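Local coordinates for ferrichrome ABC transporter substrate-binding protein (Staphylococcus pseudintermedius, PDB 5FLY) that probably binds iron-loaded ferrichrome, a hydroxamate siderophore, outside the cell membrane and delivers it to an ABC transporter for uptake, at residues A32-G37 and I86-D91; F8-A13 and I104-A109; D217-A222 and L241-N246; Y248-D253 and K273-A278. One frame throughout, in Å; residues are numbered along the deposited sequence.

Contact 1: residues A32-G37 and I86-D91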
loop_
_atom_site.group_PDB
_atom_site.type_symbol
_atom_site.label_atom_id
_atom_site.label_comp_id
_atom_site.label_asym_id
_atom_site.label_seq_id
_atom_site.Cartn_x
_atom_site.Cartn_y
_atom_site.Cartn_z
ATOM N N ALA A 32 4.869 11.143 -4.104
ATOM C CA ALA A 32 4.470 9.745 -4.179
ATOM C C ALA A 32 3.572 9.409 -2.972
ATOM O O ALA A 32 4.058 9.329 -1.838
ATOM C CB ALA A 32 5.690 8.848 -4.211
ATOM N N PRO A 33 2.263 9.210 -3.202
ATOM C CA PRO A 33 1.366 9.050 -2.051
ATOM C C PRO A 33 1.650 7.819 -1.195
ATOM O O PRO A 33 1.268 7.803 -0.029
ATOM C CB PRO A 33 -0.021 8.958 -2.695
ATOM C CG PRO A 33 0.213 8.604 -4.128
ATOM C CD PRO A 33 1.524 9.244 -4.475
ATOM N N THR A 34 2.295 6.809 -1.767
ATOM C CA THR A 34 2.716 5.644 -1.005
ATOM C C THR A 34 3.458 6.012 0.277
ATOM O O THR A 34 3.268 5.347 1.295
ATOM C CB THR A 34 3.601 4.735 -1.883
ATOM O OG1 THR A 34 2.798 4.254 -2.976
ATOM C CG2 THR A 34 4.172 3.574 -1.094
ATOM N N TYR A 35 4.270 7.067 0.232
ATOM C CA TYR A 35 5.154 7.427 1.346
ATOM C C TYR A 35 4.568 8.523 2.243
ATOM O O TYR A 35 5.143 8.851 3.279
ATOM C CB TYR A 35 6.535 7.848 0.794
ATOM C CG TYR A 35 7.058 6.768 -0.110
ATOM C CD1 TYR A 35 7.594 5.590 0.413
ATOM C CD2 TYR A 35 6.945 6.881 -1.489
ATOM C CE1 TYR A 35 8.010 4.569 -0.403
ATOM C CE2 TYR A 35 7.363 5.879 -2.313
ATOM C CZ TYR A 35 7.891 4.710 -1.765
ATOM O OH TYR A 35 8.303 3.684 -2.570
ATOM N N ALA A 36 3.415 9.061 1.870
ATOM C CA ALA A 36 2.839 10.183 2.604
ATOM C C ALA A 36 2.379 9.804 3.999
ATOM O O ALA A 36 2.714 10.507 4.961
ATOM C CB ALA A 36 1.687 10.785 1.807
ATOM N N GLY A 37 1.621 8.715 4.129
ATOM C CA GLY A 37 1.104 8.323 5.431
ATOM C C GLY A 37 2.215 8.023 6.414
ATOM O O GLY A 37 2.133 8.381 7.592
ATOM N N ILE A 86 10.122 13.730 -2.409
ATOM C CA ILE A 86 9.926 12.286 -2.448
ATOM C C ILE A 86 8.981 11.952 -3.584
ATOM O O ILE A 86 7.898 12.505 -3.667
ATOM C CB ILE A 86 9.310 11.725 -1.129
ATOM C CG1 ILE A 86 10.063 12.230 0.100
ATOM C CG2 ILE A 86 9.240 10.184 -1.169
ATOM C CD1 ILE A 86 11.495 11.817 0.161
ATOM N N THR A 87 9.398 11.057 -4.475
ATOM C CA THR A 87 8.532 10.636 -5.572
ATOM C C THR A 87 8.837 9.189 -5.938
ATOM O O THR A 87 9.511 8.480 -5.181
ATOM C CB THR A 87 8.686 11.562 -6.816
ATOM O OG1 THR A 87 7.614 11.304 -7.737
ATOM C CG2 THR A 87 10.062 11.403 -7.481
ATOM N N TYR A 88 8.307 8.742 -7.074
ATOM C CA TYR A 88 8.581 7.395 -7.594
ATOM C C TYR A 88 9.562 7.484 -8.738
ATOM O O TYR A 88 9.634 8.499 -9.427
ATOM C CB TYR A 88 7.328 6.693 -8.126
ATOM C CG TYR A 88 6.160 6.517 -7.192
ATOM C CD1 TYR A 88 6.173 5.574 -6.173
ATOM C CD2 TYR A 88 5.004 7.250 -7.394
ATOM C CE1 TYR A 88 5.072 5.411 -5.358
ATOM C CE2 TYR A 88 3.912 7.102 -6.586
ATOM C CZ TYR A 88 3.945 6.180 -5.578
ATOM O OH TYR A 88 2.822 6.067 -4.799
ATOM N N ASN A 89 10.292 6.408 -8.983
ATOM C CA ASN A 89 11.208 6.412 -10.104
ATOM C C ASN A 89 10.438 6.425 -11.432
ATOM O O ASN A 89 11.029 6.702 -12.470
ATOM C CB ASN A 89 12.187 5.225 -10.010
ATOM C CG ASN A 89 11.537 3.879 -10.279
ATOM O OD1 ASN A 89 10.326 3.725 -10.158
ATOM N ND2 ASN A 89 12.359 2.888 -10.624
ATOM N N THR A 90 9.123 6.207 -11.399
ATOM C CA THR A 90 8.291 6.303 -12.603
ATOM C C THR A 90 7.987 7.751 -12.994
ATOM O O THR A 90 7.490 8.013 -14.092
ATOM C CB THR A 90 6.948 5.575 -12.431
ATOM O OG1 THR A 90 6.290 6.062 -11.253
ATOM C CG2 THR A 90 7.147 4.077 -12.325
ATOM N N ASP A 91 8.303 8.689 -12.107
ATOM C CA ASP A 91 7.959 10.086 -12.327
ATOM C C ASP A 91 8.706 10.626 -13.538
ATOM O O ASP A 91 9.922 10.628 -13.561
ATOM C CB ASP A 91 8.281 10.903 -11.073
ATOM C CG ASP A 91 7.644 12.284 -11.079
ATOM O OD1 ASP A 91 7.411 12.853 -12.176
ATOM O OD2 ASP A 91 7.378 12.798 -9.961
#
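Tyr88, at the end of strand 84-88, lays its ring over Ala32 and reaches Thr34 with its hydroxyl. The CH-pi contact is nearly centred: Ala32 CB stands 3.4 Å from the centroid of the Tyr88 ring, 10° off its normal. Tyr35 comes at the same ring obliquely, CE2 lying 3.8 Å from Tyr88 CE1 with the planes turned 55° apart, while CD2 of Tyr35 packs 4.0 Å from Ile86 CG2. With CG beside its backbone N (chi1 -57°), Tyr88 turns its phenol toward the 32-37 loop, and Pro33 CD packs 3.8 Å from Tyr88 CE2. Among the polar contacts, Thr34 OG1 and Tyr88 OH form a short hydrogen bond of 2.6 Å, OG1 lying at the ring edge near its plane. The backbone pair is weak: Ala32 N reaches Ile86 O over 3.3 Å. Thr34 belongs to the pocket that holds the polyether, and its side chain also touches Tyr108 and Gln116. The short hydroxyl pair therefore ties a ligand-touching threonine to the C-terminal end of strand 84-88, an inner strand of the parallel sheet, and probably limits the rotation of the threonine side chain.

Contact 2: residues F8-A13 and I104-A109. With 7PG (2,5,8,11,14,17,20,23-octaoxapentacosan-25-ol), chain P.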
loop_
_atom_site.group_PDB
_atom_site.type_symbol
_atom_site.label_atom_id
_atom_site.label_comp_id
_atom_site.label_asym_id
_atom_site.label_seq_id
_atom_site.Cartn_x
_atom_site.Cartn_y
_atom_site.Cartn_z
ATOM N N PHE A 8 21.282 9.209 2.289
ATOM C CA PHE A 8 20.218 8.221 2.313
ATOM C C PHE A 8 20.564 7.138 1.304
ATOM O O PHE A 8 20.819 7.433 0.150
ATOM C CB PHE A 8 18.873 8.847 1.985
ATOM C CG PHE A 8 17.776 7.855 1.922
ATOM C CD1 PHE A 8 17.205 7.385 3.092
ATOM C CD2 PHE A 8 17.337 7.353 0.711
ATOM C CE1 PHE A 8 16.199 6.457 3.059
ATOM C CE2 PHE A 8 16.346 6.414 0.664
ATOM C CZ PHE A 8 15.763 5.965 1.842
ATOM N N ASN A 9 20.597 5.891 1.755
ATOM C CA ASN A 9 20.979 4.783 0.892
ATOM C C ASN A 9 19.769 4.152 0.227
ATOM O O ASN A 9 19.102 3.296 0.806
ATOM C CB ASN A 9 21.750 3.756 1.707
ATOM C CG ASN A 9 22.985 4.349 2.345
ATOM O OD1 ASN A 9 23.764 5.034 1.683
ATOM N ND2 ASN A 9 23.160 4.116 3.641
ATOM N N LEU A 10 19.478 4.591 -0.990
ATOM C CA LEU A 10 18.311 4.119 -1.725
ATOM C C LEU A 10 18.583 2.794 -2.425
ATOM O O LEU A 10 19.557 2.676 -3.158
ATOM C CB LEU A 10 17.890 5.172 -2.753
ATOM C CG LEU A 10 16.703 4.855 -3.664
ATOM C CD1 LEU A 10 15.422 4.720 -2.846
ATOM C CD2 LEU A 10 16.557 5.916 -4.736
ATOM N N LYS A 11 17.720 1.808 -2.203
ATOM C CA LYS A 11 17.803 0.551 -2.935
ATOM C C LYS A 11 17.273 0.720 -4.348
ATOM O O LYS A 11 16.133 1.136 -4.529
ATOM C CB LYS A 11 17.009 -0.548 -2.233
ATOM C CG LYS A 11 17.435 -0.792 -0.806
ATOM C CD LYS A 11 16.621 -1.914 -0.178
ATOM C CE LYS A 11 17.544 -2.991 0.358
ATOM N NZ LYS A 11 16.811 -4.209 0.829
ATOM N N THR A 12 18.096 0.380 -5.337
ATOM C CA THR A 12 17.732 0.531 -6.737
ATOM C C THR A 12 18.122 -0.719 -7.515
ATOM O O THR A 12 18.778 -1.616 -6.978
ATOM C CB THR A 12 18.433 1.734 -7.391
ATOM O OG1 THR A 12 19.816 1.421 -7.584
ATOM C CG2 THR A 12 18.315 3.003 -6.540
ATOM N N ALA A 13 17.747 -0.748 -8.790
ATOM C CA ALA A 13 18.117 -1.844 -9.682
ATOM C C ALA A 13 19.622 -2.006 -9.757
ATOM O O ALA A 13 20.124 -3.118 -9.959
ATOM C CB ALA A 13 17.550 -1.607 -11.079
ATOM N N ILE A 104 14.450 11.930 -3.720
ATOM C CA ILE A 104 14.439 10.469 -3.636
ATOM C C ILE A 104 13.276 9.939 -4.453
ATOM O O ILE A 104 12.102 10.099 -4.090
ATOM C CB ILE A 104 14.320 9.946 -2.193
ATOM C CG1 ILE A 104 15.383 10.585 -1.296
ATOM C CG2 ILE A 104 14.496 8.459 -2.153
ATOM C CD1 ILE A 104 15.122 10.377 0.155
ATOM N N ALA A 105 13.625 9.311 -5.571
ATOM C CA ALA A 105 12.659 8.711 -6.466
ATOM C C ALA A 105 12.665 7.203 -6.247
ATOM O O ALA A 105 13.437 6.448 -6.844
ATOM C CB ALA A 105 12.974 9.064 -7.886
ATOM N N PHE A 106 11.803 6.780 -5.340
ATOM C CA PHE A 106 11.756 5.390 -4.933
ATOM C C PHE A 106 11.358 4.433 -6.046
ATOM O O PHE A 106 10.378 4.654 -6.763
ATOM C CB PHE A 106 10.772 5.211 -3.788
ATOM C CG PHE A 106 11.317 5.602 -2.439
ATOM C CD1 PHE A 106 12.098 4.716 -1.717
ATOM C CD2 PHE A 106 11.034 6.844 -1.898
ATOM C CE1 PHE A 106 12.615 5.077 -0.476
ATOM C CE2 PHE A 106 11.519 7.201 -0.661
ATOM C CZ PHE A 106 12.325 6.318 0.046
ATOM N N ASP A 107 12.129 3.355 -6.136
ATOM C CA ASP A 107 11.733 2.141 -6.859
ATOM C C ASP A 107 10.900 1.358 -5.851
ATOM O O ASP A 107 11.432 0.624 -5.012
ATOM C CB ASP A 107 12.967 1.359 -7.350
ATOM C CG ASP A 107 12.640 0.203 -8.321
ATOM O OD1 ASP A 107 11.503 -0.289 -8.466
ATOM O OD2 ASP A 107 13.605 -0.256 -8.937
ATOM N N TYR A 108 9.591 1.601 -5.891
ATOM C CA TYR A 108 8.656 1.089 -4.890
ATOM C C TYR A 108 8.902 -0.378 -4.516
ATOM O O TYR A 108 8.993 -0.730 -3.332
ATOM C CB TYR A 108 7.219 1.242 -5.387
ATOM C CG TYR A 108 6.260 0.460 -4.532
ATOM C CD1 TYR A 108 5.909 0.929 -3.282
ATOM C CD2 TYR A 108 5.754 -0.771 -4.949
ATOM C CE1 TYR A 108 5.066 0.220 -2.466
ATOM C CE2 TYR A 108 4.909 -1.502 -4.134
ATOM C CZ TYR A 108 4.569 -0.995 -2.893
ATOM O OH TYR A 108 3.725 -1.690 -2.061
ATOM N N ALA A 109 9.032 -1.229 -5.527
ATOM C CA ALA A 109 9.073 -2.669 -5.305
ATOM C C ALA A 109 10.317 -3.168 -4.561
ATOM O O ALA A 109 10.355 -4.327 -4.144
ATOM C CB ALA A 109 8.945 -3.401 -6.636
HETATM C C2 7PG P . -3.792 4.239 -6.574
HETATM O O1 7PG P . -5.103 4.117 -7.054
HETATM C C3 7PG P . -5.370 2.870 -7.629
HETATM C C4 7PG P . -5.307 2.971 -9.151
HETATM O O2 7PG P . -5.916 1.861 -9.754
HETATM C C5 7PG P . -5.439 0.622 -9.316
HETATM C C6 7PG P . -5.393 -0.394 -10.452
HETATM O O3 7PG P . -4.294 -1.247 -10.270
HETATM C C7 7PG P . -3.069 -0.799 -10.782
HETATM C C8 7PG P . -1.943 -1.672 -10.221
HETATM O O4 7PG P . -0.664 -1.208 -10.576
HETATM C C9 7PG P . -0.381 0.092 -10.160
HETATM C C10 7PG P . 1.109 0.350 -9.925
HETATM O O5 7PG P . 1.190 1.306 -8.897
HETATM C C11 7PG P . 2.434 1.502 -8.280
HETATM C C12 7PG P . 2.213 2.113 -6.893
HETATM O O6 7PG P . 2.705 1.256 -5.893
HETATM C C13 7PG P . 1.780 0.438 -5.230
HETATM C C14 7PG P . 0.874 1.281 -4.339
HETATM O O7 7PG P . 0.717 0.624 -3.114
HETATM C C15 7PG P . 0.485 1.463 -2.014
HETATM O O HOH W 1 13.728 2.171 -4.085
HETATM O O HOH W 2 15.866 1.078 -9.466
#
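Strands 8-12 and 104-106 run in roughly the same direction, 30° apart, with their axes 8.2 Å from each other at closest approach, too far for direct strand pairing. They belong to different sheets: the N-terminal beta hairpin of 5-12 and 15-22 packs by its side chains against the edge strand of the five-stranded parallel sheet in a class III solute-binding fold. Phe8, Leu10, Ile104 and Phe106 make the apolar core. Ile104 CD1 sits over one face of the Phe8 ring, 4.2 Å from its centroid, while CG2 of Ile104 meets Leu10 CD1 as the two aliphatic chains slide past each other in opposite directions. Leu10, its CG anti to the backbone N (chi1 178°), sends CD1 to within 3.5 Å of Phe106 CD1. The rings of Phe8 and Phe106 meet obliquely, planes at 75°. Phe106 also stacks on Tyr35. Ile123 of helix 113-124 packs on both Phe8 and Ile104. Beyond this core, Tyr108 turns to the other side, into the pocket, where the polyether atom O6 lies over its ring, 3.8 Å from CD2. Water joins the polar ends of the segments: one molecule donates to Lys11 O and Asp107 O, and a second accepts from Ala13 N at 2.7 Å and donates to Asp107 OD2, also at 2.7 Å.

Contact 3: residues D217-A222 and L241-N246; sequences DVIITA and LEAVQN
Ile219 holds CG1 beside its backbone N (chi1 -54°) and extends CD1 onward (chi2 171°), a shape that carries the methyl from strand 218-223 to the start of helix 242-245. There Leu241, at the N-cap position, crosses it at about a right angle, with Leu241 CD1 3.8 Å from Ile219 CD1. Ala243, in the first turn, packs against both the Ile219 side chain and the strand backbone: its CB lies 3.7 Å from Ile219 CG1 and 3.3 Å from the backbone oxygen Asp217 O. That oxygen also accepts a 2.8 Å hydrogen bond from a water, which in turn accepts from Asn246 ND2, so the residue just after the helix is linked through water to the residue just before the strand. Trp238 of helix 236-239 packs on Ile219 as well, and Phe161 adds a neighbour from strand 158-164. The contact seats this helix on an inner strand of the mixed sheet, next to edge strand 249-253. The direct contacts are van der Waals packing, mostly apolar, and polar linkage is left to the bridging water.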
loop_
_atom_site.group_PDB
_atom_site.type_symbol
_atom_site.label_atom_id
_atom_site.label_comp_id
_atom_site.label_asym_id
_atom_site.label_seq_id
_atom_site.Cartn_x
_atom_site.Cartn_y
_atom_site.Cartn_z
ATOM N N ASP A 217 -9.382 -19.881 -0.982
ATOM C CA ASP A 217 -10.410 -20.264 -0.014
ATOM C C ASP A 217 -11.311 -19.092 0.357
ATOM O O ASP A 217 -12.496 -19.273 0.678
ATOM C CB ASP A 217 -9.758 -20.834 1.245
ATOM C CG ASP A 217 -8.976 -22.098 0.966
ATOM O OD1 ASP A 217 -9.430 -22.897 0.119
ATOM O OD2 ASP A 217 -7.903 -22.277 1.574
ATOM N N VAL A 218 -10.726 -17.898 0.310
ATOM C CA VAL A 218 -11.398 -16.646 0.638
ATOM C C VAL A 218 -11.131 -15.692 -0.520
ATOM O O VAL A 218 -10.000 -15.619 -1.014
ATOM C CB VAL A 218 -10.885 -16.033 1.957
ATOM C CG1 VAL A 218 -11.514 -14.666 2.199
ATOM C CG2 VAL A 218 -11.145 -16.972 3.137
ATOM N N ILE A 219 -12.167 -14.982 -0.967
ATOM C CA ILE A 219 -12.009 -14.013 -2.045
ATOM C C ILE A 219 -12.486 -12.640 -1.620
ATOM O O ILE A 219 -13.640 -12.444 -1.266
ATOM C CB ILE A 219 -12.766 -14.420 -3.313
ATOM C CG1 ILE A 219 -12.360 -15.826 -3.753
ATOM C CG2 ILE A 219 -12.511 -13.373 -4.435
ATOM C CD1 ILE A 219 -13.220 -16.364 -4.873
ATOM N N ILE A 220 -11.571 -11.691 -1.695
ATOM C CA ILE A 220 -11.839 -10.331 -1.299
ATOM C C ILE A 220 -11.792 -9.469 -2.537
ATOM O O ILE A 220 -10.819 -9.522 -3.286
ATOM C CB ILE A 220 -10.838 -9.841 -0.259
ATOM C CG1 ILE A 220 -10.934 -10.712 1.005
ATOM C CG2 ILE A 220 -11.076 -8.357 0.045
ATOM C CD1 ILE A 220 -9.793 -10.494 1.982
ATOM N N THR A 221 -12.864 -8.701 -2.750
ATOM C CA THR A 221 -12.958 -7.765 -3.868
ATOM C C THR A 221 -12.892 -6.319 -3.380
ATOM O O THR A 221 -13.756 -5.850 -2.640
ATOM C CB THR A 221 -14.245 -7.979 -4.670
ATOM O OG1 THR A 221 -14.223 -9.298 -5.217
ATOM C CG2 THR A 221 -14.376 -6.949 -5.814
ATOM N N ALA A 222 -11.845 -5.628 -3.807
ATOM C CA ALA A 222 -11.692 -4.207 -3.540
ATOM C C ALA A 222 -12.396 -3.429 -4.634
ATOM O O ALA A 222 -12.103 -3.627 -5.811
ATOM C CB ALA A 222 -10.237 -3.828 -3.471
ATOM N N LEU A 241 -17.500 -21.089 -7.623
ATOM C CA LEU A 241 -16.250 -21.115 -6.861
ATOM C C LEU A 241 -16.502 -21.597 -5.441
ATOM O O LEU A 241 -17.504 -21.243 -4.827
ATOM C CB LEU A 241 -15.598 -19.732 -6.821
ATOM C CG LEU A 241 -15.187 -19.211 -8.195
ATOM C CD1 LEU A 241 -14.703 -17.800 -8.096
ATOM C CD2 LEU A 241 -14.104 -20.100 -8.802
ATOM N N GLU A 242 -15.571 -22.384 -4.913
ATOM C CA GLU A 242 -15.725 -22.937 -3.577
ATOM C C GLU A 242 -15.833 -21.804 -2.543
ATOM O O GLU A 242 -16.631 -21.888 -1.607
ATOM C CB GLU A 242 -14.563 -23.880 -3.249
ATOM C CG GLU A 242 -14.740 -24.674 -1.956
ATOM C CD GLU A 242 -15.788 -25.786 -2.058
ATOM O OE1 GLU A 242 -16.269 -26.068 -3.181
ATOM O OE2 GLU A 242 -16.128 -26.384 -1.007
ATOM N N ALA A 243 -15.063 -20.728 -2.714
ATOM C CA ALA A 243 -15.132 -19.627 -1.750
ATOM C C ALA A 243 -16.527 -19.011 -1.728
ATOM O O ALA A 243 -17.048 -18.687 -0.674
ATOM C CB ALA A 243 -14.105 -18.568 -2.066
ATOM N N VAL A 244 -17.112 -18.845 -2.910
ATOM C CA VAL A 244 -18.426 -18.233 -3.041
ATOM C C VAL A 244 -19.497 -19.194 -2.505
ATOM O O VAL A 244 -20.408 -18.766 -1.819
ATOM C CB VAL A 244 -18.701 -17.827 -4.504
ATOM C CG1 VAL A 244 -20.120 -17.335 -4.690
ATOM C CG2 VAL A 244 -17.715 -16.738 -4.924
ATOM N N GLN A 245 -19.377 -20.485 -2.806
ATOM C CA GLN A 245 -20.262 -21.492 -2.217
ATOM C C GLN A 245 -20.163 -21.544 -0.684
ATOM O O GLN A 245 -21.171 -21.768 0.002
ATOM C CB GLN A 245 -19.952 -22.874 -2.807
ATOM C CG GLN A 245 -20.301 -23.015 -4.283
ATOM C CD GLN A 245 -20.288 -24.459 -4.762
ATOM O OE1 GLN A 245 -20.726 -25.366 -4.052
ATOM N NE2 GLN A 245 -19.797 -24.678 -5.976
ATOM N N ASN A 246 -18.961 -21.355 -0.143
ATOM C CA ASN A 246 -18.768 -21.367 1.310
ATOM C C ASN A 246 -19.133 -20.032 1.973
ATOM O O ASN A 246 -19.034 -19.893 3.196
ATOM C CB ASN A 246 -17.309 -21.724 1.657
ATOM C CG ASN A 246 -16.972 -23.179 1.382
ATOM O OD1 ASN A 246 -17.854 -24.047 1.350
ATOM N ND2 ASN A 246 -15.690 -23.455 1.179
HETATM O O HOH W 3 -13.371 -21.891 0.922
#

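Contact 4: residues Y248-D253 and K273-A278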
loop_
_atom_site.group_PDB
_atom_site.type_symbol
_atom_site.label_atom_id
_atom_site.label_comp_id
_atom_site.label_asym_id
_atom_site.label_seq_id
_atom_site.Cartn_x
_atom_site.Cartn_y
_atom_site.Cartn_z
ATOM N N TYR A 248 -17.493 -17.279 1.680
ATOM C CA TYR A 248 -16.210 -16.753 2.098
ATOM C C TYR A 248 -15.741 -15.683 1.108
ATOM O O TYR A 248 -14.572 -15.645 0.727
ATOM C CB TYR A 248 -15.174 -17.881 2.186
ATOM C CG TYR A 248 -15.222 -18.719 3.447
ATOM C CD1 TYR A 248 -16.262 -18.608 4.362
ATOM C CD2 TYR A 248 -14.199 -19.619 3.720
ATOM C CE1 TYR A 248 -16.271 -19.379 5.526
ATOM C CE2 TYR A 248 -14.206 -20.395 4.869
ATOM C CZ TYR A 248 -15.239 -20.266 5.768
ATOM O OH TYR A 248 -15.232 -21.042 6.914
ATOM N N ALA A 249 -16.660 -14.823 0.685
ATOM C CA ALA A 249 -16.335 -13.778 -0.283
ATOM C C ALA A 249 -16.972 -12.479 0.177
ATOM O O ALA A 249 -18.164 -12.441 0.477
ATOM C CB ALA A 249 -16.810 -14.164 -1.696
ATOM N N PHE A 250 -16.177 -11.418 0.264
ATOM C CA PHE A 250 -16.707 -10.120 0.671
ATOM C C PHE A 250 -15.959 -9.000 -0.022
ATOM O O PHE A 250 -14.859 -9.201 -0.542
ATOM C CB PHE A 250 -16.669 -9.932 2.207
ATOM C CG PHE A 250 -15.289 -9.988 2.831
ATOM C CD1 PHE A 250 -14.762 -11.191 3.293
ATOM C CD2 PHE A 250 -14.539 -8.831 3.010
ATOM C CE1 PHE A 250 -13.502 -11.232 3.896
ATOM C CE2 PHE A 250 -13.294 -8.871 3.609
ATOM C CZ PHE A 250 -12.776 -10.073 4.052
ATOM N N ASN A 251 -16.599 -7.838 -0.051
ATOM C CA ASN A 251 -16.031 -6.641 -0.649
ATOM C C ASN A 251 -15.415 -5.725 0.386
ATOM O O ASN A 251 -15.862 -5.665 1.542
ATOM C CB ASN A 251 -17.090 -5.841 -1.407
ATOM C CG ASN A 251 -17.778 -6.646 -2.491
ATOM O OD1 ASN A 251 -17.198 -7.549 -3.072
ATOM N ND2 ASN A 251 -19.020 -6.290 -2.785
ATOM N N VAL A 252 -14.392 -5.001 -0.040
ATOM C CA VAL A 252 -13.835 -3.919 0.762
ATOM C C VAL A 252 -13.744 -2.634 -0.072
ATOM O O VAL A 252 -13.772 -2.678 -1.291
ATOM C CB VAL A 252 -12.438 -4.274 1.311
ATOM C CG1 VAL A 252 -12.494 -5.516 2.215
ATOM C CG2 VAL A 252 -11.462 -4.499 0.171
ATOM N N ASP A 253 -13.601 -1.498 0.616
ATOM C CA ASP A 253 -13.553 -0.167 0.013
ATOM C C ASP A 253 -12.167 0.111 -0.549
ATOM O O ASP A 253 -11.227 0.325 0.210
ATOM C CB ASP A 253 -13.929 0.885 1.070
ATOM C CG ASP A 253 -14.005 2.297 0.514
ATOM O OD1 ASP A 253 -13.362 2.612 -0.505
ATOM O OD2 ASP A 253 -14.705 3.120 1.139
ATOM N N LYS A 273 -9.764 -8.181 9.906
ATOM C CA LYS A 273 -9.954 -9.124 10.993
ATOM C C LYS A 273 -11.438 -9.300 11.287
ATOM O O LYS A 273 -11.915 -10.428 11.436
ATOM C CB LYS A 273 -9.230 -8.682 12.262
ATOM C CG LYS A 273 -9.329 -9.709 13.390
ATOM C CD LYS A 273 -8.501 -9.285 14.580
ATOM C CE LYS A 273 -8.439 -10.367 15.645
ATOM N NZ LYS A 273 -7.644 -9.915 16.814
ATOM N N LYS A 274 -12.162 -8.187 11.352
ATOM C CA LYS A 274 -13.597 -8.216 11.639
ATOM C C LYS A 274 -14.343 -9.043 10.597
ATOM O O LYS A 274 -15.161 -9.906 10.936
ATOM C CB LYS A 274 -14.177 -6.798 11.692
ATOM C CG LYS A 274 -15.705 -6.765 11.822
ATOM C CD LYS A 274 -16.214 -5.389 12.242
ATOM C CE LYS A 274 -16.007 -4.347 11.166
ATOM N NZ LYS A 274 -16.815 -4.636 9.952
ATOM N N GLN A 275 -14.066 -8.781 9.328
ATOM C CA GLN A 275 -14.817 -9.437 8.275
ATOM C C GLN A 275 -14.420 -10.919 8.164
ATOM O O GLN A 275 -15.269 -11.762 7.906
ATOM C CB GLN A 275 -14.631 -8.706 6.937
ATOM C CG GLN A 275 -15.260 -7.314 6.929
ATOM C CD GLN A 275 -15.655 -6.833 5.541
ATOM O OE1 GLN A 275 -16.465 -7.458 4.864
ATOM N NE2 GLN A 275 -15.088 -5.704 5.117
ATOM N N LEU A 276 -13.151 -11.240 8.410
ATOM C CA LEU A 276 -12.713 -12.631 8.354
ATOM C C LEU A 276 -13.329 -13.448 9.493
ATOM O O LEU A 276 -13.748 -14.586 9.284
ATOM C CB LEU A 276 -11.179 -12.723 8.387
ATOM C CG LEU A 276 -10.490 -12.271 7.101
ATOM C CD1 LEU A 276 -9.009 -12.034 7.307
ATOM C CD2 LEU A 276 -10.695 -13.306 6.009
ATOM N N LEU A 277 -13.381 -12.866 10.688
ATOM C CA LEU A 277 -13.921 -13.589 11.838
ATOM C C LEU A 277 -15.449 -13.704 11.764
ATOM O O LEU A 277 -16.034 -14.571 12.419
ATOM C CB LEU A 277 -13.499 -12.914 13.138
ATOM C CG LEU A 277 -12.033 -13.033 13.549
ATOM C CD1 LEU A 277 -11.808 -12.327 14.857
ATOM C CD2 LEU A 277 -11.576 -14.486 13.632
ATOM N N ALA A 278 -16.078 -12.849 10.959
ATOM C CA ALA A 278 -17.541 -12.854 10.793
ATOM C C ALA A 278 -18.004 -13.897 9.780
ATOM O O ALA A 278 -19.202 -14.219 9.698
ATOM C CB ALA A 278 -18.017 -11.478 10.377
HETATM O O HOH W 4 -18.163 -6.261 3.020
#
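Gln275, on the C-terminal helix 262-278, reaches across to Phe250 and Val252 of edge strand 249-253, which runs nearly antiparallel to the helix at 162°, the axes 9.9 Å apart. Its CB lies over one face of the Phe250 ring, displaced toward the rim, 3.8 Å from the centroid. CG follows at the CE2 side of the ring, and CD comes 3.4 Å from Phe250 CD2. The amide then divides: OE1 turns toward the ring and stands 3.0 Å from Phe250 CD2, while NE2 lies 3.9 Å from Val252 CG1 and gives its hydrogen bond to Asp271 OD2, one turn earlier in the helix. Ring and amide planes are 41° apart. OE1 also takes a 2.8 Å hydrogen bond from a water that donates to Asn251 O, a bridge from helix to strand. Phe250 holds its CG between the backbone N and the carbonyl carbon (chi1 61°), which swings the ring up to the helix, and Leu276 CD2 meets the edge of the ring near its plane, 4.1 Å from CE1. Leu276 packs further on Ile148 and Leu152 of the long helix 127-152. One glutamine thus serves both chemistries: its CB covers the Phe250 ring, while Asp271 and the water occupy the two ends of its amide and probably restrict its rotation.

Overall arrangement
From the N terminus, strand 5-12 supplies the first half of contact 2, whose loop closes about ninety residues later at 104-109. Contact 1, between 32-37 and 86-91, is nested inside that loop. The two adjoin through neighbouring strands 84-88 and 103-106, so hairpin, parallel sheet and pocket loop are joined in the N-terminal half. The chain then passes through helix 127-152 into the mixed sheet. There contact 3 closes a short loop, seating helix 242-245 on strand 218-223, and contact 4 follows in series, laying the C-terminal helix on strand 249-253; the two meet through these paired strands. No contacts cross. Contacts 1 and 3 have centres about 33 Å apart, on opposite sides of the chain's centre.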